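Side-chain contacts in peroxisomal membrane protein LPX1 (Saccharomyces cerevisiae, PDB 2Y6U), which hydrolyses acyl esters in the peroxisome, with acyl esterase, lipase and phospholipase A activity: residues Leu53-Leu58 with His339-Phe344; Asp93-Gly98 with Thr110-Ile115; Val171-Lys176 with Phe275-Val280. All coordinates share one frame; numbering follows the deposited sequence. Where two conformers were deposited one is given.

In the fold
Three contacts join parts of one alpha/beta-hydrolase fold. Contact 1 is buried and wholly apolar, setting helix 330-347 against strand 51-58 of the central sheet. Contact 2, also buried, lies on the opposite side of the chain's centre, its centre about 24 Å from that of contact 1; it is a loop-to-loop contact in which two amide side chains meet a phenyl ring, one over a face and one at its edge. Contact 3 is only partly buried: aliphatic across its two segments, but with polar groups of helix 273-279 meeting the second subunit. Contacts 2 and 3 adjoin, since Ile115 CD1 packs 3.6 Å from Phe275 CD2, whereas contact 1 touches neither of them.

Contact 1. Residues Leu53-Leu58 with His339-Phe344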
loop_
_atom_site.group_PDB
_atom_site.type_symbol
_atom_site.label_atom_id
_atom_site.label_comp_id
_atom_site.label_asym_id
_atom_site.label_seq_id
_atom_site.Cartn_x
_atom_site.Cartn_y
_atom_site.Cartn_z
ATOM N N LEU A 53 19.414 -12.400 6.316
ATOM C CA LEU A 53 19.250 -11.572 5.120
ATOM C C LEU A 53 18.213 -12.210 4.253
ATOM O O LEU A 53 18.257 -13.407 3.949
ATOM C CB LEU A 53 20.532 -11.396 4.303
ATOM C CG LEU A 53 21.707 -10.669 4.956
ATOM C CD1 LEU A 53 22.946 -10.840 4.100
ATOM C CD2 LEU A 53 21.416 -9.187 5.140
ATOM N N ASN A 54 17.243 -11.405 3.864
ATOM C CA ASN A 54 16.225 -11.842 2.947
ATOM C C ASN A 54 16.341 -11.001 1.659
ATOM O O ASN A 54 16.468 -9.782 1.742
ATOM C CB ASN A 54 14.812 -11.630 3.549
ATOM C CG ASN A 54 14.611 -12.404 4.827
ATOM O OD1 ASN A 54 14.895 -13.596 4.821
ATOM N ND2 ASN A 54 14.258 -11.746 5.932
ATOM N N LEU A 55 16.282 -11.655 0.537
ATOM C CA LEU A 55 16.419 -11.035 -0.748
ATOM C C LEU A 55 15.241 -11.254 -1.610
ATOM O O LEU A 55 14.760 -12.375 -1.714
ATOM C CB LEU A 55 17.664 -11.591 -1.452
ATOM C CG LEU A 55 19.028 -11.093 -1.082
ATOM C CD1 LEU A 55 19.357 -10.914 0.303
ATOM C CD2 LEU A 55 20.168 -12.001 -1.794
ATOM N N VAL A 56 14.789 -10.199 -2.287
ATOM C CA VAL A 56 13.626 -10.297 -3.129
ATOM C C VAL A 56 14.011 -9.769 -4.524
ATOM O O VAL A 56 14.496 -8.697 -4.619
ATOM C CB VAL A 56 12.452 -9.480 -2.596
ATOM C CG1 VAL A 56 11.252 -9.568 -3.571
ATOM C CG2 VAL A 56 12.071 -9.977 -1.134
ATOM N N PHE A 57 13.897 -10.601 -5.549
ATOM C CA PHE A 57 14.391 -10.212 -6.885
ATOM C C PHE A 57 13.195 -10.056 -7.836
ATOM O O PHE A 57 12.338 -10.934 -7.899
ATOM C CB PHE A 57 15.252 -11.308 -7.510
ATOM C CG PHE A 57 16.639 -11.412 -6.951
ATOM C CD1 PHE A 57 16.890 -12.189 -5.815
ATOM C CD2 PHE A 57 17.694 -10.739 -7.550
ATOM C CE1 PHE A 57 18.185 -12.294 -5.314
ATOM C CE2 PHE A 57 18.986 -10.862 -7.063
ATOM C CZ PHE A 57 19.216 -11.635 -5.925
ATOM N N LEU A 58 13.199 -8.940 -8.560
ATOM C CA LEU A 58 12.103 -8.483 -9.422
ATOM C C LEU A 58 12.598 -8.361 -10.849
ATOM O O LEU A 58 13.474 -7.493 -11.171
ATOM C CB LEU A 58 11.528 -7.157 -8.887
ATOM C CG LEU A 58 11.082 -7.104 -7.432
ATOM C CD1 LEU A 58 10.495 -5.664 -7.178
ATOM C CD2 LEU A 58 10.134 -8.287 -7.124
ATOM N N HIS A 339 29.052 -7.159 -2.807
ATOM C CA HIS A 339 29.811 -6.104 -2.204
ATOM C C HIS A 339 28.895 -5.206 -1.396
ATOM O O HIS A 339 29.134 -4.907 -0.198
ATOM C CB HIS A 339 30.547 -5.268 -3.313
ATOM C CG HIS A 339 31.139 -4.005 -2.786
ATOM N ND1 HIS A 339 32.283 -4.004 -2.020
ATOM C CD2 HIS A 339 30.735 -2.706 -2.874
ATOM C CE1 HIS A 339 32.589 -2.758 -1.694
ATOM N NE2 HIS A 339 31.650 -1.958 -2.169
ATOM N N HIS A 340 27.817 -4.764 -2.028
ATOM C CA HIS A 340 26.968 -3.783 -1.363
ATOM C C HIS A 340 26.216 -4.364 -0.208
ATOM O O HIS A 340 26.029 -3.711 0.812
ATOM C CB HIS A 340 26.040 -3.065 -2.328
ATOM C CG HIS A 340 26.753 -2.152 -3.244
ATOM N ND1 HIS A 340 27.453 -1.047 -2.801
ATOM C CD2 HIS A 340 26.975 -2.250 -4.572
ATOM C CE1 HIS A 340 28.048 -0.481 -3.846
ATOM N NE2 HIS A 340 27.741 -1.175 -4.937
ATOM N N ILE A 341 25.780 -5.588 -0.319
ATOM C CA ILE A 341 25.097 -6.208 0.833
ATOM C C ILE A 341 26.038 -6.392 1.997
ATOM O O ILE A 341 25.720 -6.124 3.186
ATOM C CB ILE A 341 24.518 -7.612 0.408
ATOM C CG1 ILE A 341 23.306 -7.409 -0.572
ATOM C CG2 ILE A 341 24.105 -8.421 1.632
ATOM C CD1 ILE A 341 22.751 -8.802 -1.094
ATOM N N HIS A 342 27.258 -6.862 1.693
ATOM C CA HIS A 342 28.246 -7.008 2.756
ATOM C C HIS A 342 28.539 -5.685 3.463
ATOM O O HIS A 342 28.511 -5.615 4.697
ATOM C CB HIS A 342 29.572 -7.561 2.171
ATOM C CG HIS A 342 30.654 -7.739 3.176
ATOM N ND1 HIS A 342 30.689 -8.809 4.042
ATOM C CD2 HIS A 342 31.763 -7.004 3.437
ATOM C CE1 HIS A 342 31.785 -8.729 4.791
ATOM N NE2 HIS A 342 32.446 -7.639 4.456
ATOM N N GLU A 343 28.801 -4.628 2.709
ATOM C CA GLU A 343 29.132 -3.356 3.355
ATOM C C GLU A 343 27.910 -2.864 4.173
ATOM O O GLU A 343 28.045 -2.326 5.244
ATOM C CB GLU A 343 29.502 -2.296 2.304
ATOM C CG GLU A 343 30.820 -2.542 1.568
ATOM C CD GLU A 343 32.073 -2.561 2.479
ATOM O OE1 GLU A 343 32.157 -1.801 3.477
ATOM O OE2 GLU A 343 32.989 -3.340 2.189
ATOM N N PHE A 344 26.720 -3.041 3.617
ATOM C CA PHE A 344 25.504 -2.546 4.296
ATOM C C PHE A 344 25.306 -3.220 5.653
ATOM O O PHE A 344 25.135 -2.535 6.691
ATOM C CB PHE A 344 24.272 -2.702 3.361
ATOM C CG PHE A 344 22.990 -2.216 3.972
ATOM C CD1 PHE A 344 22.650 -0.893 3.907
ATOM C CD2 PHE A 344 22.170 -3.068 4.709
ATOM C CE1 PHE A 344 21.546 -0.367 4.580
ATOM C CE2 PHE A 344 20.995 -2.561 5.359
ATOM C CZ PHE A 344 20.726 -1.196 5.331
#
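Ile341 carries the helix side of this contact and meets Leu53 and Leu55, two residues of strand 51-58 that face the same layer. Helix 330-347 here packs against the central sheet of the alpha/beta-hydrolase fold. All the contacts across the interface are aliphatic. The gamma methyl CG2 of Ile341 lies 3.6 Å from Leu53 CD1, the two side chains sliding past each other in opposite directions. The other branch works differently: with CG1 beside the backbone N (chi1 -70°) and the chain then extended (chi2 177°), CD1 projects to the strand and meets Leu55 CD2 tip to tip at 4.2 Å. The branched side chain thus divides itself between two leucines. Leu53 was modelled in two conformers; the approach given is that of the one described, and the other may differ.

Hydrogen bonds run alongside the interface. Within the helix, Glu343 N donates a hydrogen bond to His339 O over 2.9 Å and Phe344 N to His340 O over 3.0 Å. In the sheet, Leu53 and Leu55 pair through their backbones with strand 84-92, and the amide of Asn54 bonds Asn139 OD1 on strand 137-144.

Polar side chains of the helix tie it to the sheet at two places. His342 ND1 bonds the hydroxyl of Tyr84, which also touches Leu53, while His340 NE2 bonds Asp316 on strand 313-318 and its ring meets His314 edge-to-face. Two side chains two residues apart thus reach strands on either side of strand 51-58. These directional bonds go to partners outside the contact; with no hydrogen bond joining the two segments themselves, the contact rests on hydrophobic burial and van der Waals packing, about 120 Å² in all.

Contact 2. Residues Asp93-Gly98 with Thr110-Ile115; sequences DQVNHG and TNFNWI
Two first torsions bring the ring of Phe112 under the amide of Asn96. The phenylalanine holds CG opposite the backbone N (chi1 176°), sending its ring to the facing loop, and Asn96 sets CG between its own N and carbonyl carbon (chi1 66°). Asn96 stands in a type I beta turn, Gln94 to His97, which follows strand 84-92 of the alpha/beta-hydrolase sheet; Phe112 comes just before Asn113, the N-cap of helix 114-125.

The amide lies over one face of the ring, the planes 41° apart. Its OD1 sits above the ring centre, 3.6 Å from the plane, while ND2 comes 3.5 Å from Phe112 CG and is hydrogen-bonded to Gln261 OE1. That bond, together with a weak one from His97 ND1 to Asn96 OD1 (2.8 Å), helps to set the rotation of the amide above the ring.

Gln94 approaches differently. Bent at chi2, its side chain crosses that of Phe112 at about a right angle and places OE1 in the ring plane, 3.8 Å from Phe112 CZ at the edge. Met146, beside Ser145 of a probable nucleophile elbow, packs on both Gln94 and Phe112. A serine in place of Phe112 would probably leave the Asn96 amide without the ring face beneath it and Val95 CG2 without an aromatic neighbour, opening a gap between the loops. Within the turn, Val95 supplies the aliphatic contact: CG2 lies 3.9 Å from Phe112 CE1.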
loop_
_atom_site.group_PDB
_atom_site.type_symbol
_atom_site.label_atom_id
_atom_site.label_comp_id
_atom_site.label_asym_id
_atom_site.label_seq_id
_atom_site.Cartn_x
_atom_site.Cartn_y
_atom_site.Cartn_z
ATOM N N ASP A 93 7.208 -13.819 -10.199
ATOM C CA ASP A 93 6.731 -13.500 -11.551
ATOM C C ASP A 93 5.534 -12.575 -11.446
ATOM O O ASP A 93 4.518 -12.852 -10.769
ATOM C CB ASP A 93 6.252 -14.700 -12.299
ATOM C CG ASP A 93 7.365 -15.515 -12.921
ATOM O OD1 ASP A 93 8.393 -14.969 -13.311
ATOM O OD2 ASP A 93 7.154 -16.734 -13.046
ATOM N N GLN A 94 5.646 -11.434 -12.098
ATOM C CA GLN A 94 4.513 -10.482 -12.164
ATOM C C GLN A 94 3.330 -11.201 -12.840
ATOM O O GLN A 94 3.519 -12.184 -13.580
ATOM C CB GLN A 94 4.939 -9.306 -13.002
ATOM C CG GLN A 94 6.009 -8.421 -12.338
ATOM C CD GLN A 94 5.449 -7.800 -11.066
ATOM O OE1 GLN A 94 4.476 -7.052 -11.079
ATOM N NE2 GLN A 94 6.088 -8.091 -9.956
ATOM N N VAL A 95 2.104 -10.673 -12.649
ATOM C CA VAL A 95 0.874 -11.365 -13.054
ATOM C C VAL A 95 0.846 -11.752 -14.510
ATOM O O VAL A 95 0.256 -12.778 -14.851
ATOM C CB VAL A 95 -0.430 -10.542 -12.738
ATOM C CG1 VAL A 95 -0.732 -10.471 -11.208
ATOM C CG2 VAL A 95 -0.389 -9.170 -13.423
ATOM N N ASN A 96 1.481 -10.939 -15.373
ATOM C CA ASN A 96 1.480 -11.207 -16.777
ATOM C C ASN A 96 2.770 -11.772 -17.373
ATOM O O ASN A 96 3.006 -11.653 -18.556
ATOM C CB ASN A 96 1.006 -9.909 -17.501
ATOM C CG ASN A 96 1.964 -8.779 -17.342
ATOM O OD1 ASN A 96 2.791 -8.804 -16.449
ATOM N ND2 ASN A 96 1.906 -7.806 -18.266
ATOM N N HIS A 97 3.601 -12.334 -16.504
ATOM C CA HIS A 97 4.879 -12.955 -16.845
ATOM C C HIS A 97 4.984 -14.420 -16.325
ATOM O O HIS A 97 4.406 -14.742 -15.305
ATOM C CB HIS A 97 6.058 -12.148 -16.273
ATOM C CG HIS A 97 6.257 -10.809 -16.937
ATOM N ND1 HIS A 97 5.402 -9.734 -16.704
ATOM C CD2 HIS A 97 7.257 -10.341 -17.730
ATOM C CE1 HIS A 97 5.809 -8.712 -17.454
ATOM N NE2 HIS A 97 6.970 -9.019 -18.007
ATOM N N GLY A 98 5.791 -15.243 -16.979
ATOM C CA GLY A 98 6.249 -16.510 -16.367
ATOM C C GLY A 98 5.078 -17.374 -15.954
ATOM O O GLY A 98 4.102 -17.519 -16.691
ATOM N N THR A 110 -5.765 -5.248 -20.721
ATOM C CA THR A 110 -4.770 -4.431 -21.438
ATOM C C THR A 110 -4.018 -3.466 -20.496
ATOM O O THR A 110 -2.970 -2.933 -20.857
ATOM C CB THR A 110 -5.413 -3.651 -22.527
ATOM O OG1 THR A 110 -6.444 -2.840 -21.949
ATOM C CG2 THR A 110 -6.051 -4.665 -23.542
ATOM N N ASN A 111 -4.478 -3.319 -19.271
ATOM C CA ASN A 111 -3.877 -2.285 -18.430
ATOM C C ASN A 111 -2.941 -2.959 -17.384
ATOM O O ASN A 111 -3.416 -3.305 -16.327
ATOM C CB ASN A 111 -5.026 -1.452 -17.817
ATOM C CG ASN A 111 -4.540 -0.193 -16.903
ATOM O OD1 ASN A 111 -3.392 0.008 -16.804
ATOM N ND2 ASN A 111 -5.484 0.647 -16.429
ATOM N N PHE A 112 -1.642 -3.081 -17.649
ATOM C CA PHE A 112 -0.748 -3.546 -16.629
ATOM C C PHE A 112 -0.013 -2.353 -15.980
ATOM O O PHE A 112 0.830 -1.664 -16.610
ATOM C CB PHE A 112 0.237 -4.563 -17.201
ATOM C CG PHE A 112 1.243 -5.004 -16.229
ATOM C CD1 PHE A 112 0.868 -5.627 -15.056
ATOM C CD2 PHE A 112 2.565 -4.710 -16.422
ATOM C CE1 PHE A 112 1.816 -5.976 -14.110
ATOM C CE2 PHE A 112 3.513 -5.161 -15.529
ATOM C CZ PHE A 112 3.184 -5.724 -14.406
ATOM N N ASN A 113 -0.415 -2.052 -14.741
ATOM C CA ASN A 113 0.020 -0.850 -14.053
ATOM C C ASN A 113 1.165 -1.340 -13.119
ATOM O O ASN A 113 0.973 -2.209 -12.230
ATOM C CB ASN A 113 -1.182 -0.270 -13.265
ATOM C CG ASN A 113 -0.800 0.907 -12.404
ATOM O OD1 ASN A 113 0.107 0.747 -11.540
ATOM N ND2 ASN A 113 -1.503 2.032 -12.529
ATOM N N TRP A 114 2.362 -0.806 -13.267
ATOM C CA TRP A 114 3.512 -1.405 -12.574
ATOM C C TRP A 114 3.379 -1.190 -11.065
ATOM O O TRP A 114 4.003 -1.957 -10.301
ATOM C CB TRP A 114 4.819 -0.790 -13.055
ATOM C CG TRP A 114 5.192 -1.072 -14.455
ATOM C CD1 TRP A 114 4.483 -1.817 -15.379
ATOM C CD2 TRP A 114 6.376 -0.689 -15.075
ATOM N NE1 TRP A 114 5.129 -1.805 -16.585
ATOM C CE2 TRP A 114 6.339 -1.210 -16.417
ATOM C CE3 TRP A 114 7.485 0.065 -14.678
ATOM C CZ2 TRP A 114 7.349 -0.976 -17.318
ATOM C CZ3 TRP A 114 8.520 0.213 -15.520
ATOM C CH2 TRP A 114 8.429 -0.242 -16.900
ATOM N N ILE A 115 2.609 -0.168 -10.643
ATOM C CA ILE A 115 2.363 0.087 -9.218
ATOM C C ILE A 115 1.484 -1.036 -8.611
ATOM O O ILE A 115 1.715 -1.487 -7.486
ATOM C CB ILE A 115 1.853 1.440 -8.920
ATOM C CG1 ILE A 115 2.805 2.551 -9.453
ATOM C CG2 ILE A 115 1.680 1.608 -7.336
ATOM C CD1 ILE A 115 2.259 3.943 -9.393
#

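Contact 3. Residues Val171-Lys176 with Phe275-Val280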
loop_
_atom_site.group_PDB
_atom_site.type_symbol
_atom_site.label_atom_id
_atom_site.label_comp_id
_atom_site.label_asym_id
_atom_site.label_seq_id
_atom_site.Cartn_x
_atom_site.Cartn_y
_atom_site.Cartn_z
ATOM N N VAL A 171 13.837 1.483 -15.050
ATOM C CA VAL A 171 13.115 2.289 -16.021
ATOM C C VAL A 171 12.063 3.154 -15.295
ATOM O O VAL A 171 11.128 2.596 -14.734
ATOM C CB VAL A 171 12.376 1.375 -17.049
ATOM C CG1 VAL A 171 11.448 2.257 -17.993
ATOM C CG2 VAL A 171 13.462 0.618 -17.890
ATOM N N VAL A 172 12.348 4.466 -15.272
ATOM C CA VAL A 172 11.537 5.441 -14.527
ATOM C C VAL A 172 11.070 6.554 -15.425
ATOM O O VAL A 172 9.855 6.757 -15.597
ATOM C CB VAL A 172 12.217 5.936 -13.256
ATOM C CG1 VAL A 172 11.312 6.920 -12.557
ATOM C CG2 VAL A 172 12.565 4.743 -12.335
ATOM N N ILE A 173 12.018 7.261 -16.031
ATOM C CA ILE A 173 11.704 8.336 -16.983
ATOM C C ILE A 173 11.956 7.805 -18.383
ATOM O O ILE A 173 13.104 7.426 -18.778
ATOM C CB ILE A 173 12.489 9.588 -16.685
ATOM C CG1 ILE A 173 12.115 10.028 -15.219
ATOM C CG2 ILE A 173 12.209 10.767 -17.771
ATOM C CD1 ILE A 173 12.988 11.002 -14.756
ATOM N N THR A 174 10.888 7.771 -19.165
ATOM C CA THR A 174 10.992 7.310 -20.560
ATOM C C THR A 174 11.033 8.491 -21.555
ATOM O O THR A 174 10.678 9.626 -21.233
ATOM C CB THR A 174 9.874 6.226 -20.870
ATOM O OG1 THR A 174 8.612 6.682 -20.409
ATOM C CG2 THR A 174 10.108 4.972 -20.059
ATOM N N ARG A 175 11.498 8.228 -22.772
ATOM C CA ARG A 175 11.437 9.233 -23.829
ATOM C C ARG A 175 9.993 9.486 -24.247
ATOM O O ARG A 175 9.257 8.543 -24.503
ATOM C CB ARG A 175 12.229 8.759 -25.047
ATOM C CG ARG A 175 13.725 8.623 -24.779
ATOM C CD ARG A 175 14.526 8.304 -26.018
ATOM N NE ARG A 175 15.958 8.137 -25.747
ATOM C CZ ARG A 175 16.535 7.050 -25.231
ATOM N NH1 ARG A 175 15.835 5.990 -24.890
ATOM N NH2 ARG A 175 17.846 7.014 -25.071
ATOM N N LYS A 176 9.584 10.742 -24.308
ATOM C CA LYS A 176 8.237 11.101 -24.831
ATOM C C LYS A 176 8.184 10.966 -26.325
ATOM O O LYS A 176 9.036 11.539 -27.024
ATOM C CB LYS A 176 7.863 12.542 -24.471
ATOM C CG LYS A 176 7.519 12.644 -22.993
ATOM C CD LYS A 176 7.604 14.079 -22.433
ATOM C CE LYS A 176 7.876 14.030 -20.905
ATOM N NZ LYS A 176 7.907 15.390 -20.266
ATOM N N PHE A 275 3.326 9.275 -10.556
ATOM C CA PHE A 275 3.159 8.983 -9.115
ATOM C C PHE A 275 4.481 8.545 -8.473
ATOM O O PHE A 275 4.904 9.055 -7.452
ATOM C CB PHE A 275 2.108 7.909 -8.919
ATOM C CG PHE A 275 1.949 7.524 -7.431
ATOM C CD1 PHE A 275 1.179 8.287 -6.601
ATOM C CD2 PHE A 275 2.682 6.529 -6.903
ATOM C CE1 PHE A 275 1.053 7.941 -5.233
ATOM C CE2 PHE A 275 2.536 6.173 -5.561
ATOM C CZ PHE A 275 1.727 6.880 -4.751
ATOM N N LEU A 276 5.217 7.671 -9.154
ATOM C CA LEU A 276 6.520 7.196 -8.698
ATOM C C LEU A 276 7.545 8.319 -8.702
ATOM O O LEU A 276 8.186 8.583 -7.669
ATOM C CB LEU A 276 6.998 5.935 -9.441
ATOM C CG LEU A 276 8.367 5.630 -8.766
ATOM C CD1 LEU A 276 8.129 5.076 -7.280
ATOM C CD2 LEU A 276 9.423 5.040 -9.508
ATOM N N ILE A 277 7.609 9.090 -9.800
ATOM C CA ILE A 277 8.496 10.156 -9.963
ATOM C C ILE A 277 8.317 11.159 -8.862
ATOM O O ILE A 277 9.327 11.679 -8.310
ATOM C CB ILE A 277 8.381 10.809 -11.354
ATOM C CG1 ILE A 277 8.819 9.770 -12.449
ATOM C CG2 ILE A 277 9.099 12.170 -11.480
ATOM C CD1 ILE A 277 8.377 10.179 -13.870
ATOM N N SER A 278 7.068 11.479 -8.558
ATOM C CA SER A 278 6.778 12.477 -7.530
ATOM C C SER A 278 7.219 12.039 -6.055
ATOM O O SER A 278 7.279 12.897 -5.128
ATOM C CB SER A 278 5.292 12.732 -7.518
ATOM O OG SER A 278 4.991 13.814 -6.637
ATOM N N ASN A 279 7.410 10.759 -5.873
ATOM C CA ASN A 279 7.654 10.128 -4.603
ATOM C C ASN A 279 9.026 9.572 -4.351
ATOM O O ASN A 279 9.349 9.107 -3.215
ATOM C CB ASN A 279 6.559 9.080 -4.300
ATOM C CG ASN A 279 5.307 9.760 -3.938
ATOM O OD1 ASN A 279 5.313 10.561 -2.978
ATOM N ND2 ASN A 279 4.242 9.634 -4.751
ATOM N N VAL A 280 9.888 9.579 -5.358
ATOM C CA VAL A 280 11.276 9.129 -5.154
ATOM C C VAL A 280 11.977 9.897 -4.007
ATOM O O VAL A 280 12.754 9.296 -3.246
ATOM C CB VAL A 280 12.066 9.208 -6.488
ATOM C CG1 VAL A 280 13.573 8.840 -6.219
ATOM C CG2 VAL A 280 11.514 8.137 -7.429
#
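Val172 and Ile173, which meet Ile277 across this contact, both give their backbone N-H to one acceptor, OD1 of Asn302 on helix 300-309. The acceptor thus grips two successive amides of an irregular loop of the alpha/beta-hydrolase fold, which follows strand 164-168 of the central sheet and, one residue earlier at Val171, shares a backbone hydrogen bond with Ser145 of a probable nucleophile elbow.

Across to helix 273-279 the contact is aliphatic. Val172 places CG1 opposite its backbone N (chi1 -180°), and this single methyl touches two helix residues: Ile277 CG1 at 3.8 Å, the side chains passing in opposite directions, and Leu276 CD2 at 4.0 Å, crossing at about a right angle. Ile277 also runs on beyond the valine. Extended through chi2 (164°), it brings CD1 to 4.0 Å from Ile173 CG1, a second near-perpendicular crossing. Phe305 packs on both isoleucines, so both segments share helix 300-309, while helix 146-157 backs the helix side through Phe149, Leu152 and Ala153 on Leu276.

Elsewhere on helix 273-279, Ser278 OG bonds Lys281 NZ of the second subunit, Asn279 OD1 bonds Asn279 ND2 of that subunit, and the Phe275 ring meets Phe282 there edge-to-face. Inside the helix, the Asn279 amide folds back over the Phe275 ring, with ND2 3.6 Å above the ring centre, and the same nitrogen donates to Phe275 O over 2.8 Å, tilted 29° from the carbonyl plane.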